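Local coordinates for protein heroin esterase (Rhodococcus sp., PDB 1LZL) that probably hydrolyses the acetyl ester groups of heroin, as an acetyl esterase built on the alpha/beta hydrolase fold, at residues A[88-93]-A[219-224]; A[165-170]-A[238-243]; A[199-204]-A[209-214]; A[172-177]-A[247-252]; A[186-191]-A[288-293]. All coordinates share one frame; numbering follows the deposited sequence.

How the contacts relate
All five contacts lie within the alpha/beta hydrolase fold. Contacts 2 and 4 share helix 161-176, their centres about 11 Å apart, and contacts 1 and 3 share helix 211-222, their centres about 16 Å apart. Contact 5 joins the end of strand 183-187 to the loop after strand 280-285. It touches every other contact, its centre about 13 Å from that of contact 3. Contacts 3 and 4 are farthest apart, at about 29 Å between centres. Along the chain, contacts 1, 2, 4 and 5 cross one another, with the short loop of contact 3 nested inside all four. Remote segments thus interlock, contact 5 at the probable active site and contact 4 well away from it.

Contact 1: A[88-93]-A[219-224]; sequences GGFAIG and KYYLGE
The HGGG loop, which in esterases of the hormone-sensitive lipase type forms the oxyanion hole, runs directly into Phe-90, and Phe-90 stacks on Tyr-221 near the end of helix 211-222. The two rings lie face to face, their planes only 7° apart and the Phe-90 and Tyr-221 centroids 3.8 Å from each other. They are slid slightly, so that CD2 of Tyr-221 stands 3.4 Å above the plane of the Phe-90 ring, over its centre. The closest approach is between the CG atoms of Phe-90 and Tyr-221, at 3.5 Å. Each side chain reaches this position by a different turn: Phe-90 CG is anti to its carbonyl carbon (chi1 -56°), whereas Tyr-221 CG lies opposite its own backbone N (chi1 -174°). Trp-218 meets the Phe-90 ring at a steep angle, Leu-165 of helix 161-176 touches both stacked rings, and Val-130 of helix 128-142 packs on Tyr-221. Replacing Phe-90 by an alanine would probably strip one face of the Tyr-221 ring of its partner and open a gap beside the glycine loop. That loop is folded tightly: Gly-88 O accepts from Ala-91 N at 3.1 Å and from Ile-92 N at 3.0 Å, both from the same face of its carbonyl plane. One residue along, Ala-91 extends the packing against Tyr-220, whose hydroxyl is hydrogen-bonded to Phe-23 O. There the Ala-91 methyl CB comes obliquely to within 3.9 Å of Tyr-220 CD2.

Contact 2: A[165-170]-A[238-243]; sequences LAAGTV and AAPSRA
Pro-240, with phi fixed near -53° by its ring and psi at -27°, starts a short 3-10 turn and presents that ring to Ala-167 and Gly-168, whose regular helical torsions place them on the facing surface of helix 161-176. The ring meets the helix at its corner. Pro-240 CG, in the exo pucker, lies 3.7 Å from Ala-167 CB and 3.6 Å from Gly-168 N, while Pro-240 CB stands 3.9 Å from the same methyl. One proline edge thus straddles the step between a methyl and bare backbone. Gly-168 has no side chain here, and its CA lies 5.7 Å from Pro-240 CA; a CB would point toward the proline and meet Pro-240 CG at about ordinary packing distance.

The same Ala-167 methyl packs on Leu-191, and Ala-167 also meets Leu-186 of strand 183-187, so it is enclosed by sheet and loop together. Thr-169 lies on another side of the helix, against helix 128-142. Its OG1 is bound back to Leu-165 O at 2.8 Å from above the carbonyl plane, on the face opposite the backbone N-H of Thr-169, and that oxygen therefore holds two donors.

Across the contact itself all is carbon against carbon or backbone. Its cohesion consequently rests on burial and close fit, consistent with the small residues, Ala-167 and Gly-168, on the side of the helix that follows the probable nucleophile elbow.

Contact 3: A[199-204]-A[209-214]; sequences SMTNFV and WHRPNA
Val-204 and Arg-211 approach to 4.8 Å between CA atoms as the chain leaves helix 198-202 and turns into helix 211-222, a compact helix-loop-helix in the insertion between strands 183-187 and 252-257 of the alpha/beta hydrolase fold. Phe-203 is the first residue to leave the earlier helix, and His-210 occupies the N-cap position of the next. Between them, Arg-211 N donates to Phe-203 O at 2.9 Å, in the carbonyl plane, tying one helix start to the other helix end.

The Arg-211 side chain supplies the second tie. With CG anti to the backbone N (chi1 -173°) and the chain extended as far as NE, it runs past the end of helix 198-202. Its NH1 donates to Met-200 O and also to Leu-195 O, so this one nitrogen bridges two carbonyls.

Met-200, bent at chi2 and chi3, folds its SD and CE onto the Ala-214 methyl, each 3.6 Å from Ala-214 CB. On the more exposed side, Val-204 O comes 3.2 Å from Pro-212 CD. The bond from Arg-211 NH1 to Met-200 O is 2.9 Å long and nearly straight, at 165°, with the oxygen in the guanidinium plane but the donor well above the carbonyl plane.

Contact 4: A[172-177]-A[247-252]; sequences KARDEG and TGLPPT
Arg-174 and Leu-249 form the close-packed part of a contact between the last turn of helix 161-176, the helix after the probable nucleophile elbow of this alpha/beta hydrolase fold, and the loop leading into strand 252-257. Buried Leu-249 lays its CD2 over one face of the Arg-174 guanidinium, with CG 3.7 Å from NH1 of Arg-174. Val-170, one turn back on the same helix, and Leu-273 of helix 263-275 pack against the same leucine.

By contrast, Thr-247 and Gly-248 lie at the solvent side, where the contact thins to backbone: Gly-248 O comes only to 3.9 Å from Arg-174 CD. Bending at chi3 (64°) after leaving its helix with CG anti to the backbone N, the arginine turns its guanidinium toward Thr-247 O. Its NH1 also donates to Asp-245 O. A leucine in place of Arg-174 would probably leave both loop carbonyls without this donor and Asp-175 without its charge partner.

Arg-174 grips Asp-175 side-on in a salt bridge: NE of Arg-174 is 3.0 Å and NH2 2.9 Å from OD1 of Asp-175, whose OD2 is hydrogen-bonded to Tyr-237 OH. Across the contact, Arg-174 NH1 donates to Thr-247 O at 2.8 Å, somewhat bent at 140°.

Contact 5: A[186-191]-A[288-293]; sequences LEIPEL and TFHGSA
His-290 offers one ring face to Ile-188 and the opposite face to Trp-209, whose ring meets it at about 30°, while at the rim ND1 is hydrogen-bonded to Asp-260 OD2. On the isoleucine side the contact is a CH-pi interaction: Ile-188 CD1 lies 3.8 Å from the centroid of the His-290 ring, 21° off its normal. The methyl leans toward the rim and is closest to His-290 CE1, at 3.5 Å. It also comes within 3.6 Å of Gly-291 N, so a single methyl covers both imidazole and backbone. Ile-188 extends its chain from an unusual backbone of positive phi, with CG1 set between the N and the carbonyl carbon (chi1 60°).

The His-290 backbone is shaped by a type II turn from Phe-289 to Ser-292, closed by Ser-292 N donating to Phe-289 O at 2.9 Å. The Phe-289 ring has Ser-292 CB 3.5 Å above its centre.

His-290 touches Ser-160 as well and, with Asp-260, probably completes a Ser-His-Asp catalytic triad. Ile-188 follows directly on strand 183-187 and packs on Met-257 of strand 252-257, whereas the turn carrying His-290 comes after strand 280-285 and precedes helix 299-315.

Contact 1: A[88-93]-A[219-224]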
# COMPACT_ATOMS: atom_id res chain seq x y z
N GLY A 88 -4.74 2.41 5.30
CA GLY A 88 -5.80 3.06 6.10
C GLY A 88 -7.17 2.64 5.64
O GLY A 88 -8.19 3.34 5.84
N GLY A 89 -7.32 1.45 5.06
CA GLY A 89 -8.62 0.94 4.74
C GLY A 89 -9.45 1.76 3.77
O GLY A 89 -10.67 1.60 3.72
N PHE A 90 -8.80 2.58 2.95
CA PHE A 90 -9.43 3.46 1.94
C PHE A 90 -10.04 4.69 2.59
O PHE A 90 -10.40 5.64 1.85
CB PHE A 90 -10.49 2.78 1.06
CG PHE A 90 -10.01 1.54 0.33
CD1 PHE A 90 -9.05 1.61 -0.67
CD2 PHE A 90 -10.50 0.28 0.62
CE1 PHE A 90 -8.61 0.46 -1.33
CE2 PHE A 90 -10.10 -0.87 -0.03
CZ PHE A 90 -9.13 -0.79 -1.03
N ALA A 91 -10.18 4.74 3.91
CA ALA A 91 -10.96 5.83 4.54
C ALA A 91 -10.20 6.64 5.55
O ALA A 91 -10.73 7.68 6.02
CB ALA A 91 -12.24 5.23 5.17
N ILE A 92 -8.99 6.18 5.94
CA ILE A 92 -8.20 6.95 6.91
C ILE A 92 -6.75 7.07 6.44
O ILE A 92 -6.38 6.35 5.48
CB ILE A 92 -8.22 6.34 8.35
CG1 ILE A 92 -7.38 5.09 8.54
CG2 ILE A 92 -9.68 6.12 8.76
CD1 ILE A 92 -7.58 4.48 9.94
N GLY A 93 -5.97 7.94 7.07
CA GLY A 93 -4.54 8.04 6.75
C GLY A 93 -4.26 9.20 5.82
O GLY A 93 -5.12 9.73 5.10
N LYS A 219 -17.28 -1.05 2.05
CA LYS A 219 -18.52 -0.26 1.91
C LYS A 219 -18.20 1.22 1.76
O LYS A 219 -18.76 1.89 0.88
CB LYS A 219 -19.44 -0.54 3.10
CG LYS A 219 -20.79 0.17 3.06
CD LYS A 219 -21.42 -0.14 1.71
CE LYS A 219 -22.84 0.38 1.51
NZ LYS A 219 -23.42 -0.21 0.29
N TYR A 220 -17.31 1.79 2.57
CA TYR A 220 -16.92 3.19 2.41
C TYR A 220 -16.34 3.43 1.02
O TYR A 220 -16.67 4.45 0.40
CB TYR A 220 -15.86 3.56 3.45
CG TYR A 220 -16.38 3.61 4.86
CD1 TYR A 220 -17.68 4.01 5.14
CD2 TYR A 220 -15.54 3.28 5.90
CE1 TYR A 220 -18.08 4.03 6.48
CE2 TYR A 220 -15.93 3.30 7.24
CZ TYR A 220 -17.22 3.69 7.50
OH TYR A 220 -17.64 3.71 8.81
N TYR A 221 -15.47 2.53 0.57
CA TYR A 221 -14.77 2.76 -0.71
C TYR A 221 -15.67 2.64 -1.93
O TYR A 221 -15.61 3.44 -2.86
CB TYR A 221 -13.67 1.69 -0.78
CG TYR A 221 -12.71 1.79 -1.95
CD1 TYR A 221 -12.24 3.02 -2.43
CD2 TYR A 221 -12.24 0.63 -2.54
CE1 TYR A 221 -11.35 3.05 -3.50
CE2 TYR A 221 -11.35 0.64 -3.60
CZ TYR A 221 -10.91 1.89 -4.07
OH TYR A 221 -10.00 1.94 -5.13
N LEU A 222 -16.51 1.60 -1.97
CA LEU A 222 -17.29 1.34 -3.17
C LEU A 222 -18.62 2.11 -3.18
O LEU A 222 -19.16 2.30 -4.29
CB LEU A 222 -17.54 -0.17 -3.28
CG LEU A 222 -16.18 -0.96 -3.39
CD1 LEU A 222 -16.47 -2.44 -3.57
CD2 LEU A 222 -15.31 -0.43 -4.52
N GLY A 223 -19.07 2.56 -2.01
CA GLY A 223 -20.22 3.48 -2.00
C GLY A 223 -21.58 2.84 -1.71
O GLY A 223 -21.73 1.62 -1.61
N GLU A 224 -22.58 3.71 -1.58
CA GLU A 224 -23.86 3.35 -0.98
C GLU A 224 -24.70 2.50 -1.92
O GLU A 224 -25.75 1.93 -1.54
CB GLU A 224 -24.62 4.61 -0.55
CG GLU A 224 -23.87 5.47 0.48
CD GLU A 224 -24.00 4.86 1.87
OE1 GLU A 224 -24.54 3.73 1.91
OE2 GLU A 224 -23.56 5.48 2.87

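Contact 2: A[165-170]-A[238-243]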
# COMPACT_ATOMS: atom_id res chain seq x y z
N LEU A 165 -4.80 -0.29 -3.85
CA LEU A 165 -4.70 0.83 -4.81
C LEU A 165 -3.49 0.66 -5.73
O LEU A 165 -3.60 0.92 -6.93
CB LEU A 165 -4.61 2.14 -4.06
CG LEU A 165 -5.86 2.57 -3.28
CD1 LEU A 165 -5.56 3.73 -2.33
CD2 LEU A 165 -6.99 2.97 -4.20
N ALA A 166 -2.34 0.21 -5.17
CA ALA A 166 -1.17 -0.06 -6.02
C ALA A 166 -1.48 -1.13 -7.05
O ALA A 166 -1.22 -0.98 -8.25
CB ALA A 166 -0.04 -0.48 -5.09
N ALA A 167 -2.03 -2.25 -6.59
CA ALA A 167 -2.35 -3.36 -7.52
C ALA A 167 -3.36 -2.90 -8.56
O ALA A 167 -3.23 -3.28 -9.75
CB ALA A 167 -2.87 -4.56 -6.75
N GLY A 168 -4.35 -2.10 -8.21
CA GLY A 168 -5.30 -1.60 -9.18
C GLY A 168 -4.68 -0.63 -10.16
O GLY A 168 -5.01 -0.67 -11.38
N THR A 169 -3.81 0.23 -9.65
CA THR A 169 -3.06 1.15 -10.50
C THR A 169 -2.16 0.39 -11.47
O THR A 169 -2.04 0.80 -12.65
CB THR A 169 -2.21 2.09 -9.62
OG1 THR A 169 -3.16 2.86 -8.83
CG2 THR A 169 -1.41 3.05 -10.48
N VAL A 170 -1.54 -0.68 -11.03
CA VAL A 170 -0.66 -1.48 -11.91
C VAL A 170 -1.47 -2.22 -12.95
O VAL A 170 -1.03 -2.25 -14.12
CB VAL A 170 0.23 -2.40 -11.05
CG1 VAL A 170 0.92 -3.47 -11.92
CG2 VAL A 170 1.25 -1.58 -10.27
N ALA A 238 -10.79 -1.71 -8.53
CA ALA A 238 -11.22 -1.56 -7.16
C ALA A 238 -10.77 -2.77 -6.35
O ALA A 238 -10.27 -2.61 -5.23
CB ALA A 238 -12.75 -1.40 -7.07
N ALA A 239 -11.01 -3.97 -6.89
CA ALA A 239 -10.73 -5.22 -6.17
C ALA A 239 -9.91 -6.12 -7.09
O ALA A 239 -10.51 -6.93 -7.85
CB ALA A 239 -12.04 -5.93 -5.76
N PRO A 240 -8.61 -5.93 -7.14
CA PRO A 240 -7.74 -6.67 -8.06
C PRO A 240 -7.90 -8.18 -7.98
O PRO A 240 -7.66 -8.85 -9.00
CB PRO A 240 -6.34 -6.22 -7.62
CG PRO A 240 -6.58 -4.78 -7.16
CD PRO A 240 -7.87 -4.86 -6.40
N SER A 241 -8.31 -8.75 -6.84
CA SER A 241 -8.51 -10.20 -6.82
C SER A 241 -9.57 -10.64 -7.84
O SER A 241 -9.55 -11.83 -8.21
CB SER A 241 -8.96 -10.62 -5.42
OG SER A 241 -7.96 -10.31 -4.45
N ARG A 242 -10.47 -9.75 -8.23
CA ARG A 242 -11.47 -10.12 -9.27
C ARG A 242 -10.88 -10.16 -10.66
O ARG A 242 -11.55 -10.66 -11.60
CB ARG A 242 -12.63 -9.13 -9.19
CG ARG A 242 -13.46 -9.32 -7.91
CD ARG A 242 -14.58 -8.28 -7.92
NE ARG A 242 -15.46 -8.30 -6.76
CZ ARG A 242 -16.73 -8.72 -6.78
NH1 ARG A 242 -17.27 -9.20 -7.90
NH2 ARG A 242 -17.46 -8.68 -5.69
N ALA A 243 -9.67 -9.69 -10.88
CA ALA A 243 -9.15 -9.81 -12.25
C ALA A 243 -8.84 -11.24 -12.65
O ALA A 243 -8.28 -11.97 -11.86
CB ALA A 243 -7.84 -9.04 -12.33

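Contact 3: A[199-204]-A[209-214]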
# COMPACT_ATOMS: atom_id res chain seq x y z
N SER A 199 -9.14 -16.76 6.08
CA SER A 199 -8.70 -15.76 7.07
C SER A 199 -9.76 -14.68 7.27
O SER A 199 -9.85 -14.14 8.37
CB SER A 199 -7.33 -15.21 6.69
OG SER A 199 -7.30 -14.62 5.38
N MET A 200 -10.47 -14.39 6.17
CA MET A 200 -11.47 -13.31 6.28
C MET A 200 -12.70 -13.81 7.03
O MET A 200 -13.37 -12.97 7.69
CB MET A 200 -11.83 -12.81 4.91
CG MET A 200 -12.05 -11.38 4.57
SD MET A 200 -11.71 -10.11 5.75
CE MET A 200 -10.42 -9.20 4.89
N THR A 201 -13.03 -15.09 6.95
CA THR A 201 -14.17 -15.57 7.76
C THR A 201 -13.77 -15.82 9.22
O THR A 201 -14.69 -15.70 10.05
CB THR A 201 -14.79 -16.87 7.22
OG1 THR A 201 -13.84 -17.95 7.26
CG2 THR A 201 -15.27 -16.72 5.77
N ASN A 202 -12.52 -16.16 9.50
CA ASN A 202 -12.15 -16.60 10.85
C ASN A 202 -11.53 -15.52 11.71
O ASN A 202 -11.55 -15.65 12.97
CB ASN A 202 -11.16 -17.77 10.76
CG ASN A 202 -11.76 -19.04 10.20
OD1 ASN A 202 -12.82 -19.17 9.57
ND2 ASN A 202 -10.99 -20.11 10.37
N PHE A 203 -10.98 -14.45 11.11
CA PHE A 203 -10.31 -13.42 11.88
C PHE A 203 -11.29 -12.26 12.14
O PHE A 203 -11.30 -11.27 11.41
CB PHE A 203 -9.03 -12.95 11.17
CG PHE A 203 -7.92 -14.00 11.21
CD1 PHE A 203 -7.89 -15.07 12.09
CD2 PHE A 203 -6.85 -13.88 10.33
CE1 PHE A 203 -6.84 -15.99 12.11
CE2 PHE A 203 -5.79 -14.78 10.34
CZ PHE A 203 -5.77 -15.85 11.23
N VAL A 204 -12.13 -12.42 13.16
CA VAL A 204 -13.22 -11.51 13.51
C VAL A 204 -12.81 -10.50 14.57
O VAL A 204 -13.49 -9.42 14.65
CB VAL A 204 -14.44 -12.32 14.00
CG1 VAL A 204 -14.97 -13.26 12.92
CG2 VAL A 204 -14.10 -13.11 15.28
N TRP A 209 -6.82 -5.04 12.23
CA TRP A 209 -7.73 -5.34 11.13
C TRP A 209 -8.42 -6.66 11.45
O TRP A 209 -7.79 -7.53 12.05
CB TRP A 209 -7.04 -5.44 9.79
CG TRP A 209 -7.91 -5.06 8.60
CD1 TRP A 209 -8.30 -5.82 7.54
CD2 TRP A 209 -8.51 -3.76 8.39
NE1 TRP A 209 -9.09 -5.10 6.66
CE2 TRP A 209 -9.22 -3.84 7.19
CE3 TRP A 209 -8.45 -2.59 9.16
CZ2 TRP A 209 -9.93 -2.73 6.68
CZ3 TRP A 209 -9.17 -1.49 8.64
CH2 TRP A 209 -9.88 -1.57 7.44
N HIS A 210 -9.64 -6.75 10.97
CA HIS A 210 -10.54 -7.85 11.34
C HIS A 210 -11.72 -7.76 10.41
O HIS A 210 -11.93 -6.75 9.70
CB HIS A 210 -10.91 -7.80 12.82
CG HIS A 210 -11.39 -6.46 13.31
ND1 HIS A 210 -10.77 -5.78 14.33
CD2 HIS A 210 -12.43 -5.69 12.87
CE1 HIS A 210 -11.42 -4.63 14.50
NE2 HIS A 210 -12.42 -4.59 13.64
N ARG A 211 -12.54 -8.81 10.42
CA ARG A 211 -13.65 -8.87 9.49
C ARG A 211 -14.61 -7.67 9.66
O ARG A 211 -15.01 -7.09 8.63
CB ARG A 211 -14.35 -10.20 9.67
CG ARG A 211 -15.43 -10.39 8.58
CD ARG A 211 -16.16 -11.71 8.86
NE ARG A 211 -17.24 -11.81 7.87
CZ ARG A 211 -17.05 -12.26 6.65
NH1 ARG A 211 -15.86 -12.67 6.21
NH2 ARG A 211 -18.05 -12.33 5.78
N PRO A 212 -15.01 -7.24 10.83
CA PRO A 212 -15.84 -6.03 10.92
C PRO A 212 -15.23 -4.82 10.25
O PRO A 212 -15.97 -4.11 9.52
CB PRO A 212 -16.01 -5.82 12.45
CG PRO A 212 -15.95 -7.22 12.96
CD PRO A 212 -14.82 -7.86 12.17
N ASN A 213 -13.95 -4.54 10.46
CA ASN A 213 -13.35 -3.41 9.73
C ASN A 213 -13.33 -3.64 8.23
O ASN A 213 -13.51 -2.67 7.46
CB ASN A 213 -11.93 -3.10 10.24
CG ASN A 213 -11.88 -2.19 11.43
OD1 ASN A 213 -12.96 -1.65 11.83
ND2 ASN A 213 -10.72 -1.94 12.01
N ALA A 214 -13.08 -4.87 7.78
CA ALA A 214 -13.04 -5.18 6.35
C ALA A 214 -14.35 -4.85 5.66
O ALA A 214 -14.41 -4.21 4.60
CB ALA A 214 -12.65 -6.66 6.11

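Contact 4: A[172-177]-A[247-252]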
# COMPACT_ATOMS: atom_id res chain seq x y z
N LYS A 172 -4.31 -1.06 -14.16
CA LYS A 172 -4.73 0.02 -15.05
C LYS A 172 -3.60 0.43 -15.96
O LYS A 172 -3.80 0.65 -17.18
CB LYS A 172 -5.25 1.20 -14.20
CG LYS A 172 -5.79 2.32 -15.11
CD LYS A 172 -6.69 3.24 -14.27
CE LYS A 172 -8.07 2.57 -14.14
NZ LYS A 172 -9.10 3.15 -15.07
N ALA A 173 -2.37 0.52 -15.46
CA ALA A 173 -1.19 0.91 -16.24
C ALA A 173 -0.93 -0.09 -17.36
O ALA A 173 -0.70 0.30 -18.52
CB ALA A 173 0.03 1.11 -15.34
N ARG A 174 -1.03 -1.38 -17.00
CA ARG A 174 -0.85 -2.38 -18.05
C ARG A 174 -1.90 -2.27 -19.12
O ARG A 174 -1.60 -2.26 -20.32
CB ARG A 174 -0.88 -3.78 -17.40
CG ARG A 174 -0.73 -4.87 -18.45
CD ARG A 174 -1.23 -6.20 -17.99
NE ARG A 174 -2.67 -6.18 -17.73
CZ ARG A 174 -3.35 -7.18 -17.14
NH1 ARG A 174 -2.76 -8.31 -16.73
NH2 ARG A 174 -4.66 -7.02 -16.97
N ASP A 175 -3.17 -2.21 -18.65
CA ASP A 175 -4.28 -2.20 -19.60
C ASP A 175 -4.29 -0.99 -20.52
O ASP A 175 -4.67 -1.11 -21.70
CB ASP A 175 -5.59 -2.28 -18.83
CG ASP A 175 -5.85 -3.62 -18.19
OD1 ASP A 175 -5.09 -4.58 -18.44
OD2 ASP A 175 -6.83 -3.73 -17.41
N GLU A 176 -3.87 0.19 -20.04
CA GLU A 176 -3.92 1.38 -20.87
C GLU A 176 -2.68 1.51 -21.76
O GLU A 176 -2.81 2.19 -22.80
CB GLU A 176 -4.05 2.63 -20.00
CG GLU A 176 -5.38 2.75 -19.29
CD GLU A 176 -6.59 2.48 -20.15
OE1 GLU A 176 -6.64 2.86 -21.35
OE2 GLU A 176 -7.60 1.87 -19.71
N GLY A 177 -1.56 0.91 -21.43
CA GLY A 177 -0.40 0.85 -22.29
C GLY A 177 0.38 2.13 -22.43
O GLY A 177 1.16 2.26 -23.38
N THR A 247 -1.58 -11.88 -16.65
CA THR A 247 -0.32 -11.92 -17.39
C THR A 247 0.22 -10.53 -17.71
O THR A 247 -0.55 -9.56 -17.79
CB THR A 247 -0.45 -12.70 -18.73
OG1 THR A 247 -1.31 -11.92 -19.56
CG2 THR A 247 -1.06 -14.10 -18.51
N GLY A 248 1.54 -10.49 -17.89
CA GLY A 248 2.17 -9.24 -18.30
C GLY A 248 2.21 -8.18 -17.22
O GLY A 248 2.56 -7.04 -17.52
N LEU A 249 1.90 -8.50 -15.96
CA LEU A 249 2.12 -7.59 -14.85
C LEU A 249 3.58 -7.59 -14.45
O LEU A 249 4.38 -8.48 -14.78
CB LEU A 249 1.19 -7.96 -13.67
CG LEU A 249 -0.29 -7.73 -14.02
CD1 LEU A 249 -1.18 -8.34 -12.95
CD2 LEU A 249 -0.63 -6.24 -14.17
N PRO A 250 4.06 -6.56 -13.73
CA PRO A 250 5.47 -6.45 -13.40
C PRO A 250 5.94 -7.46 -12.35
O PRO A 250 5.11 -7.93 -11.59
CB PRO A 250 5.58 -5.03 -12.78
CG PRO A 250 4.29 -4.37 -12.96
CD PRO A 250 3.26 -5.44 -13.15
N PRO A 251 7.25 -7.74 -12.29
CA PRO A 251 7.81 -8.54 -11.16
C PRO A 251 7.29 -7.91 -9.87
O PRO A 251 7.17 -6.68 -9.74
CB PRO A 251 9.33 -8.40 -11.28
CG PRO A 251 9.56 -8.01 -12.73
CD PRO A 251 8.32 -7.29 -13.19
N THR A 252 6.91 -8.77 -8.92
CA THR A 252 6.16 -8.31 -7.75
C THR A 252 6.73 -8.87 -6.47
O THR A 252 7.18 -10.01 -6.45
CB THR A 252 4.72 -8.83 -7.91
OG1 THR A 252 4.15 -8.17 -9.07
CG2 THR A 252 3.80 -8.51 -6.71

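Contact 5: A[186-191]-A[288-293]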
# COMPACT_ATOMS: atom_id res chain seq x y z
N LEU A 186 3.73 -4.94 -2.91
CA LEU A 186 2.45 -5.02 -2.24
C LEU A 186 2.62 -5.48 -0.80
O LEU A 186 2.92 -6.69 -0.59
CB LEU A 186 1.52 -5.97 -3.03
CG LEU A 186 1.34 -5.61 -4.51
CD1 LEU A 186 0.38 -6.59 -5.18
CD2 LEU A 186 0.83 -4.17 -4.70
N GLU A 187 2.43 -4.61 0.17
CA GLU A 187 2.62 -5.04 1.55
C GLU A 187 1.27 -5.21 2.22
O GLU A 187 0.49 -4.23 2.21
CB GLU A 187 3.47 -3.95 2.25
CG GLU A 187 3.80 -4.14 3.69
CD GLU A 187 4.86 -3.14 4.19
OE1 GLU A 187 5.03 -2.05 3.61
OE2 GLU A 187 5.51 -3.52 5.22
N ILE A 188 1.02 -6.37 2.78
CA ILE A 188 -0.27 -6.71 3.43
C ILE A 188 -1.45 -6.13 2.63
O ILE A 188 -2.32 -5.45 3.14
CB ILE A 188 -0.29 -6.33 4.91
CG1 ILE A 188 -0.07 -4.84 5.26
CG2 ILE A 188 0.72 -7.19 5.65
CD1 ILE A 188 -0.10 -4.49 6.75
N PRO A 189 -1.51 -6.39 1.31
CA PRO A 189 -2.50 -5.67 0.50
C PRO A 189 -3.95 -6.05 0.75
O PRO A 189 -4.23 -7.22 1.06
CB PRO A 189 -2.11 -6.10 -0.95
CG PRO A 189 -1.48 -7.45 -0.78
CD PRO A 189 -0.67 -7.32 0.51
N GLU A 190 -4.88 -5.11 0.58
CA GLU A 190 -6.33 -5.26 0.66
C GLU A 190 -6.85 -5.33 -0.76
O GLU A 190 -6.91 -4.31 -1.47
CB GLU A 190 -6.91 -4.08 1.44
CG GLU A 190 -8.42 -4.13 1.62
CD GLU A 190 -8.95 -2.97 2.43
OE1 GLU A 190 -8.19 -2.07 2.82
OE2 GLU A 190 -10.18 -3.01 2.67
N LEU A 191 -7.21 -6.56 -1.20
CA LEU A 191 -7.38 -6.84 -2.64
C LEU A 191 -8.77 -7.34 -3.05
O LEU A 191 -9.14 -7.26 -4.21
CB LEU A 191 -6.37 -7.91 -3.08
CG LEU A 191 -4.88 -7.54 -2.98
CD1 LEU A 191 -4.02 -8.79 -3.07
CD2 LEU A 191 -4.51 -6.51 -4.03
N THR A 288 2.90 -12.84 13.27
CA THR A 288 2.67 -11.42 13.04
C THR A 288 1.18 -11.10 12.91
O THR A 288 0.35 -12.00 12.87
CB THR A 288 3.38 -11.01 11.74
OG1 THR A 288 2.95 -11.92 10.72
CG2 THR A 288 4.88 -11.10 11.90
N PHE A 289 0.87 -9.80 12.82
CA PHE A 289 -0.54 -9.40 12.63
C PHE A 289 -0.55 -8.23 11.64
O PHE A 289 0.48 -7.68 11.30
CB PHE A 289 -1.24 -9.10 13.96
CG PHE A 289 -0.61 -8.01 14.81
CD1 PHE A 289 -0.88 -6.68 14.55
CD2 PHE A 289 0.26 -8.32 15.86
CE1 PHE A 289 -0.30 -5.70 15.33
CE2 PHE A 289 0.85 -7.35 16.65
CZ PHE A 289 0.58 -6.03 16.36
N HIS A 290 -1.81 -7.84 11.24
CA HIS A 290 -1.89 -6.69 10.35
C HIS A 290 -1.30 -5.42 10.93
O HIS A 290 -1.86 -4.92 11.91
CB HIS A 290 -3.36 -6.45 10.00
CG HIS A 290 -3.49 -5.38 8.94
ND1 HIS A 290 -3.45 -5.69 7.61
CD2 HIS A 290 -3.72 -4.04 9.02
CE1 HIS A 290 -3.62 -4.57 6.88
NE2 HIS A 290 -3.79 -3.56 7.73
N GLY A 291 -0.24 -4.84 10.37
CA GLY A 291 0.36 -3.65 10.97
C GLY A 291 1.39 -3.95 12.06
O GLY A 291 1.89 -2.98 12.67
N SER A 292 1.76 -5.22 12.30
CA SER A 292 2.82 -5.42 13.31
C SER A 292 4.16 -4.85 12.92
O SER A 292 5.09 -4.65 13.76
CB SER A 292 2.89 -6.91 13.70
OG SER A 292 3.25 -7.73 12.59
N ALA A 293 4.35 -4.54 11.62
CA ALA A 293 5.55 -3.80 11.21
C ALA A 293 5.68 -2.49 11.96
O ALA A 293 6.78 -1.94 12.08
CB ALA A 293 5.50 -3.52 9.72